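Side-chain contacts in putative decarboxylase involved in desferrioxamine biosynthesis (Erwinia amylovora, PDB 5O5C), which probably decarboxylates lysine with the help of pyridoxal 5'-phosphate, a step in the biosynthesis of the siderophore desferrioxamine: residues 172-177 with 323-328; 327-330 with 335-338. One frame throughout, in Å; residues are numbered along the deposited sequence.

Contact 1 of 2, residues 172-177 with 323-328; sequences QSNLMA and SVTVDY. With PLP (pyridoxal-5'-phosphate), chain H.
In the fold-type I core of this pyridoxal-phosphate enzyme, helix 170-189 packs on strand 323-327 of the central sheet through small side chains, Ser173 over Thr325 and Ala177 over Ser323. The axes of the two segments run nearly antiparallel and approach to 8.2 Å. The methyl CG2 of Thr325, set beside its own backbone N, lies tightly against CB of Ser173 at 3.5 Å. It also lies 3.0 Å from OD1 of Asn174, whose side chain crosses that of Thr325 at about a right angle. One helical turn further on, CB of Ala177 rests 3.7 Å from OG of Ser323. The amide of Asn174 is held from outside: OD1 is hydrogen-bonded to His296, and ND2 to Ser218 and Asp298. So held, the amide has ND2 3.6 Å from C6 of the pyridine ring. Nearer the phosphate, a water bridges the two segments, 2.9 Å from OG of Ser173 and placed to donate to Val326 O and Asp327 OD1, acceptors that compete for its protons. The Ser173 hydroxyl is also hydrogen-bonded to Thr167 and to the carbonyl of Gly169. On the flanks of strand 323-327 run strand 294-299, whose Trp294 and His296 are both hydrogen-bonded to the hydroxyl of Ser323, and strand 339-343, whose Phe341 touches both Ala177 and Ser323.

Contact 2 of 2, residues 327-330 with 335-338; sequences DYHK and TVSC. With PLP (pyridoxal-5'-phosphate), chain H.
His329 is gripped in its ring plane at both nitrogens: ND1 accepts from the backbone N of Cys338 (3.1 Å, N-H...N angle 166°), and NE2 donates to phosphate oxygen O2P of the cofactor at 2.9 Å. The carbonyl oxygen of Cys338 returns to the first turn of helix 328-331, accepting from N of His329 at 2.9 Å and, weakly and at a bent angle, from N of Tyr328. With chi1 at 71°, CG of His329 sits between its backbone N and carbonyl carbon, bringing the ring beside the 335-338 loop, while CB lies 3.6 Å from the carbonyl oxygen of Thr335. Further out, SG of Cys338 rests 3.7 Å from CB of Tyr328 and lies oblique to the ring, a sulfur-aromatic contact. A cis peptide bond precedes Ser337, and Asn129 of the second subunit holds the N-H of Val336. Lys330, the lysine predicted to carry the cofactor, starts away from this loop; its NZ is modelled 2.1 Å from C4A of the cofactor, a distance of doubtful meaning, since no covalent link is modelled. Accepting at ND1 and donating at NE2, the imidazole has its ring rotation fixed and couples the loop backbone to the cofactor phosphate.

In the fold
Contacts 1 and 2 share Asp327 and Tyr328, where strand 323-327 gives way to helix 328-331, and their centres lie 12 Å apart. Along the chain, 172-177 comes first; some 145 residues later 323-328 returns beside it, so contact 1 is a long-range union of helix and sheet. Contact 2 is local, folding the loop that leads to strand 339-343, the antiparallel neighbour of 323-327 in the seven-stranded mixed sheet, back on helix 328-331. Both reach the same cofactor: Asn174 of contact 1 lies by the pyridine ring, His329 of contact 2 binds the phosphate, and the shared Asp327 lies beside that phosphate. Contact 2 also approaches the second subunit, which adds Thr380 to the site.

Contact 1 of 2, residues 172-177 with 323-328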
loop_
_atom_site.group_PDB
_atom_site.type_symbol
_atom_site.label_atom_id
_atom_site.label_comp_id
_atom_site.label_asym_id
_atom_site.label_seq_id
_atom_site.Cartn_x
_atom_site.Cartn_y
_atom_site.Cartn_z
ATOM N N GLN B 172 3.358 1.946 -7.266
ATOM C CA GLN B 172 4.553 2.005 -6.433
ATOM C C GLN B 172 5.691 1.177 -7.048
ATOM O O GLN B 172 6.841 1.558 -6.973
ATOM C CB GLN B 172 4.233 1.507 -5.020
ATOM C CG GLN B 172 5.356 1.511 -4.033
ATOM C CD GLN B 172 4.989 0.722 -2.781
ATOM O OE1 GLN B 172 3.874 0.721 -2.383
ATOM N NE2 GLN B 172 5.922 -0.032 -2.240
ATOM N N SER B 173 5.374 0.053 -7.687
ATOM C CA SER B 173 6.427 -0.700 -8.416
ATOM C C SER B 173 7.091 0.143 -9.539
ATOM O O SER B 173 8.365 0.155 -9.669
ATOM C CB SER B 173 5.824 -1.983 -8.947
ATOM O OG SER B 173 5.197 -2.679 -7.840
ATOM N N ASN B 174 6.256 0.877 -10.290
ATOM C CA ASN B 174 6.741 1.775 -11.353
ATOM C C ASN B 174 7.524 2.920 -10.777
ATOM O O ASN B 174 8.495 3.339 -11.377
ATOM C CB ASN B 174 5.647 2.290 -12.281
ATOM C CG ASN B 174 5.174 1.247 -13.283
ATOM O OD1 ASN B 174 5.846 0.231 -13.515
ATOM N ND2 ASN B 174 4.035 1.505 -13.908
ATOM N N LEU B 175 7.147 3.395 -9.591
ATOM C CA LEU B 175 7.962 4.421 -8.934
ATOM C C LEU B 175 9.344 3.863 -8.600
ATOM O O LEU B 175 10.374 4.529 -8.885
ATOM C CB LEU B 175 7.290 4.985 -7.704
ATOM C CG LEU B 175 8.124 5.914 -6.815
ATOM C CD1 LEU B 175 8.644 7.076 -7.615
ATOM C CD2 LEU B 175 7.258 6.381 -5.654
ATOM N N MET B 176 9.375 2.634 -8.090
ATOM C CA MET B 176 10.646 2.064 -7.650
ATOM C C MET B 176 11.522 1.858 -8.867
ATOM O O MET B 176 12.731 2.112 -8.795
ATOM C CB MET B 176 10.466 0.737 -6.901
ATOM C CG MET B 176 9.779 0.826 -5.570
ATOM S SD MET B 176 9.761 -0.846 -4.905
ATOM C CE MET B 176 8.863 -0.681 -3.368
ATOM N N ALA B 177 10.901 1.467 -9.988
ATOM C CA ALA B 177 11.620 1.285 -11.272
ATOM C C ALA B 177 12.304 2.548 -11.808
ATOM O O ALA B 177 13.503 2.507 -12.218
ATOM C CB ALA B 177 10.735 0.665 -12.344
ATOM N N SER B 323 14.376 -4.146 -14.735
ATOM C CA SER B 323 13.229 -4.354 -13.797
ATOM C C SER B 323 11.916 -4.749 -14.417
ATOM O O SER B 323 11.703 -4.559 -15.606
ATOM C CB SER B 323 12.926 -3.099 -12.996
ATOM O OG SER B 323 12.787 -1.979 -13.853
ATOM N N VAL B 324 11.025 -5.274 -13.569
ATOM C CA VAL B 324 9.727 -5.768 -13.998
ATOM C C VAL B 324 8.692 -5.457 -12.918
ATOM O O VAL B 324 8.931 -5.738 -11.695
ATOM C CB VAL B 324 9.664 -7.296 -14.276
ATOM C CG1 VAL B 324 8.311 -7.672 -14.878
ATOM C CG2 VAL B 324 10.739 -7.784 -15.207
ATOM N N THR B 325 7.576 -4.891 -13.341
ATOM C CA THR B 325 6.437 -4.730 -12.457
ATOM C C THR B 325 5.344 -5.737 -12.808
ATOM O O THR B 325 4.997 -5.922 -13.972
ATOM C CB THR B 325 5.813 -3.332 -12.502
ATOM O OG1 THR B 325 5.207 -3.137 -13.790
ATOM C CG2 THR B 325 6.732 -2.352 -12.290
ATOM N N VAL B 326 4.742 -6.286 -11.775
ATOM C CA VAL B 326 3.785 -7.381 -11.880
ATOM C C VAL B 326 2.582 -7.121 -10.959
ATOM O O VAL B 326 2.819 -6.885 -9.774
ATOM C CB VAL B 326 4.488 -8.668 -11.392
ATOM C CG1 VAL B 326 3.510 -9.800 -11.239
ATOM C CG2 VAL B 326 5.592 -9.063 -12.342
ATOM N N ASP B 327 1.323 -7.240 -11.457
ATOM C CA ASP B 327 0.109 -7.101 -10.586
ATOM C C ASP B 327 -0.684 -8.379 -10.505
ATOM O O ASP B 327 -1.356 -8.741 -11.453
ATOM C CB ASP B 327 -0.883 -6.005 -11.008
ATOM C CG ASP B 327 -0.580 -4.644 -10.450
ATOM O OD1 ASP B 327 0.374 -4.426 -9.724
ATOM O OD2 ASP B 327 -1.343 -3.747 -10.801
ATOM N N TYR B 328 -0.591 -9.046 -9.348
ATOM C CA TYR B 328 -1.302 -10.260 -9.112
ATOM C C TYR B 328 -2.751 -9.955 -8.877
ATOM O O TYR B 328 -3.620 -10.849 -9.120
ATOM C CB TYR B 328 -0.767 -11.062 -7.935
ATOM C CG TYR B 328 0.713 -11.250 -7.885
ATOM C CD1 TYR B 328 1.319 -12.272 -8.627
ATOM C CD2 TYR B 328 1.539 -10.432 -7.103
ATOM C CE1 TYR B 328 2.679 -12.490 -8.577
ATOM C CE2 TYR B 328 2.935 -10.651 -7.066
ATOM C CZ TYR B 328 3.497 -11.682 -7.836
ATOM O OH TYR B 328 4.888 -11.950 -7.847
HETATM N N1 PLP H . 0.930 -0.397 -15.215
HETATM C C2 PLP H . -0.019 -0.888 -16.039
HETATM C C2A PLP H . 0.353 -1.488 -17.362
HETATM C C3 PLP H . -1.424 -0.839 -15.608
HETATM O O3 PLP H . -2.437 -1.321 -16.401
HETATM C C4 PLP H . -1.674 -0.247 -14.271
HETATM C C4A PLP H . -3.050 -0.075 -13.755
HETATM C C5 PLP H . -0.554 0.253 -13.472
HETATM C C6 PLP H . 0.712 0.169 -14.017
HETATM C C5A PLP H . -0.812 0.870 -12.116
HETATM O O4P PLP H . -1.178 -0.251 -11.294
HETATM P P PLP H . -1.783 -0.201 -9.798
HETATM O O1P PLP H . -3.188 0.279 -9.979
HETATM O O2P PLP H . -1.772 -1.643 -9.357
HETATM O O3P PLP H . -0.972 0.693 -8.929
HETATM O O HOH W 1 3.021 -4.231 -8.844
#

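Contact 2 of 2, residues 327-330 with 335-338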
loop_
_atom_site.group_PDB
_atom_site.type_symbol
_atom_site.label_atom_id
_atom_site.label_comp_id
_atom_site.label_asym_id
_atom_site.label_seq_id
_atom_site.Cartn_x
_atom_site.Cartn_y
_atom_site.Cartn_z
ATOM N N ASP B 327 1.323 -7.240 -11.457
ATOM C CA ASP B 327 0.109 -7.101 -10.586
ATOM C C ASP B 327 -0.684 -8.379 -10.505
ATOM O O ASP B 327 -1.356 -8.741 -11.453
ATOM C CB ASP B 327 -0.883 -6.005 -11.008
ATOM C CG ASP B 327 -0.580 -4.644 -10.450
ATOM O OD1 ASP B 327 0.374 -4.426 -9.724
ATOM O OD2 ASP B 327 -1.343 -3.747 -10.801
ATOM N N TYR B 328 -0.591 -9.046 -9.348
ATOM C CA TYR B 328 -1.302 -10.260 -9.112
ATOM C C TYR B 328 -2.751 -9.955 -8.877
ATOM O O TYR B 328 -3.620 -10.849 -9.120
ATOM C CB TYR B 328 -0.767 -11.062 -7.935
ATOM C CG TYR B 328 0.713 -11.250 -7.885
ATOM C CD1 TYR B 328 1.319 -12.272 -8.627
ATOM C CD2 TYR B 328 1.539 -10.432 -7.103
ATOM C CE1 TYR B 328 2.679 -12.490 -8.577
ATOM C CE2 TYR B 328 2.935 -10.651 -7.066
ATOM C CZ TYR B 328 3.497 -11.682 -7.836
ATOM O OH TYR B 328 4.888 -11.950 -7.847
ATOM N N HIS B 329 -3.004 -8.725 -8.395
ATOM C CA HIS B 329 -4.354 -8.218 -8.216
ATOM C C HIS B 329 -5.122 -7.718 -9.487
ATOM O O HIS B 329 -6.255 -7.260 -9.333
ATOM C CB HIS B 329 -4.415 -7.179 -7.083
ATOM C CG HIS B 329 -3.773 -5.866 -7.391
ATOM N ND1 HIS B 329 -2.914 -5.225 -6.508
ATOM C CD2 HIS B 329 -3.884 -5.048 -8.463
ATOM C CE1 HIS B 329 -2.511 -4.091 -7.040
ATOM N NE2 HIS B 329 -3.093 -3.951 -8.210
ATOM N N LYS B 330 -4.479 -7.724 -10.673
ATOM C CA LYS B 330 -5.174 -7.710 -11.993
ATOM C C LYS B 330 -5.283 -9.065 -12.735
ATOM O O LYS B 330 -6.332 -9.408 -13.237
ATOM C CB LYS B 330 -4.461 -6.756 -12.929
ATOM C CG LYS B 330 -4.420 -5.346 -12.391
ATOM C CD LYS B 330 -3.704 -4.397 -13.314
ATOM C CE LYS B 330 -4.302 -3.052 -12.999
ATOM N NZ LYS B 330 -3.615 -2.068 -13.798
ATOM N N THR B 335 -6.925 -10.655 -4.403
ATOM C CA THR B 335 -7.529 -9.435 -3.867
ATOM C C THR B 335 -6.473 -8.291 -3.836
ATOM O O THR B 335 -5.275 -8.533 -3.863
ATOM C CB THR B 335 -8.055 -9.607 -2.421
ATOM O OG1 THR B 335 -6.943 -9.719 -1.512
ATOM C CG2 THR B 335 -8.932 -10.802 -2.269
ATOM N N VAL B 336 -6.953 -7.059 -3.866
ATOM C CA VAL B 336 -6.111 -5.877 -3.679
ATOM C C VAL B 336 -5.734 -5.802 -2.203
ATOM O O VAL B 336 -6.650 -5.956 -1.362
ATOM C CB VAL B 336 -6.864 -4.607 -4.045
ATOM C CG1 VAL B 336 -5.932 -3.391 -3.939
ATOM C CG2 VAL B 336 -7.459 -4.710 -5.439
ATOM N N SER B 337 -4.472 -5.612 -1.806
ATOM C CA SER B 337 -3.271 -5.390 -2.617
ATOM C C SER B 337 -2.499 -6.703 -2.824
ATOM O O SER B 337 -2.461 -7.601 -1.936
ATOM C CB SER B 337 -2.337 -4.417 -1.910
ATOM O OG SER B 337 -2.314 -4.732 -0.521
ATOM N N CYS B 338 -2.027 -6.873 -4.032
ATOM C CA CYS B 338 -1.165 -7.977 -4.377
ATOM C C CYS B 338 -0.402 -7.628 -5.643
ATOM O O CYS B 338 -0.875 -7.734 -6.754
ATOM C CB CYS B 338 -1.982 -9.235 -4.542
ATOM S SG CYS B 338 -1.009 -10.720 -4.248
HETATM N N1 PLP H . 0.930 -0.397 -15.215
HETATM C C2 PLP H . -0.019 -0.888 -16.039
HETATM C C2A PLP H . 0.353 -1.488 -17.362
HETATM C C3 PLP H . -1.424 -0.839 -15.608
HETATM O O3 PLP H . -2.437 -1.321 -16.401
HETATM C C4 PLP H . -1.674 -0.247 -14.271
HETATM C C4A PLP H . -3.050 -0.075 -13.755
HETATM C C5 PLP H . -0.554 0.253 -13.472
HETATM C C6 PLP H . 0.712 0.169 -14.017
HETATM C C5A PLP H . -0.812 0.870 -12.116
HETATM O O4P PLP H . -1.178 -0.251 -11.294
HETATM P P PLP H . -1.783 -0.201 -9.798
HETATM O O1P PLP H . -3.188 0.279 -9.979
HETATM O O2P PLP H . -1.772 -1.643 -9.357
HETATM O O3P PLP H . -0.972 0.693 -8.929
#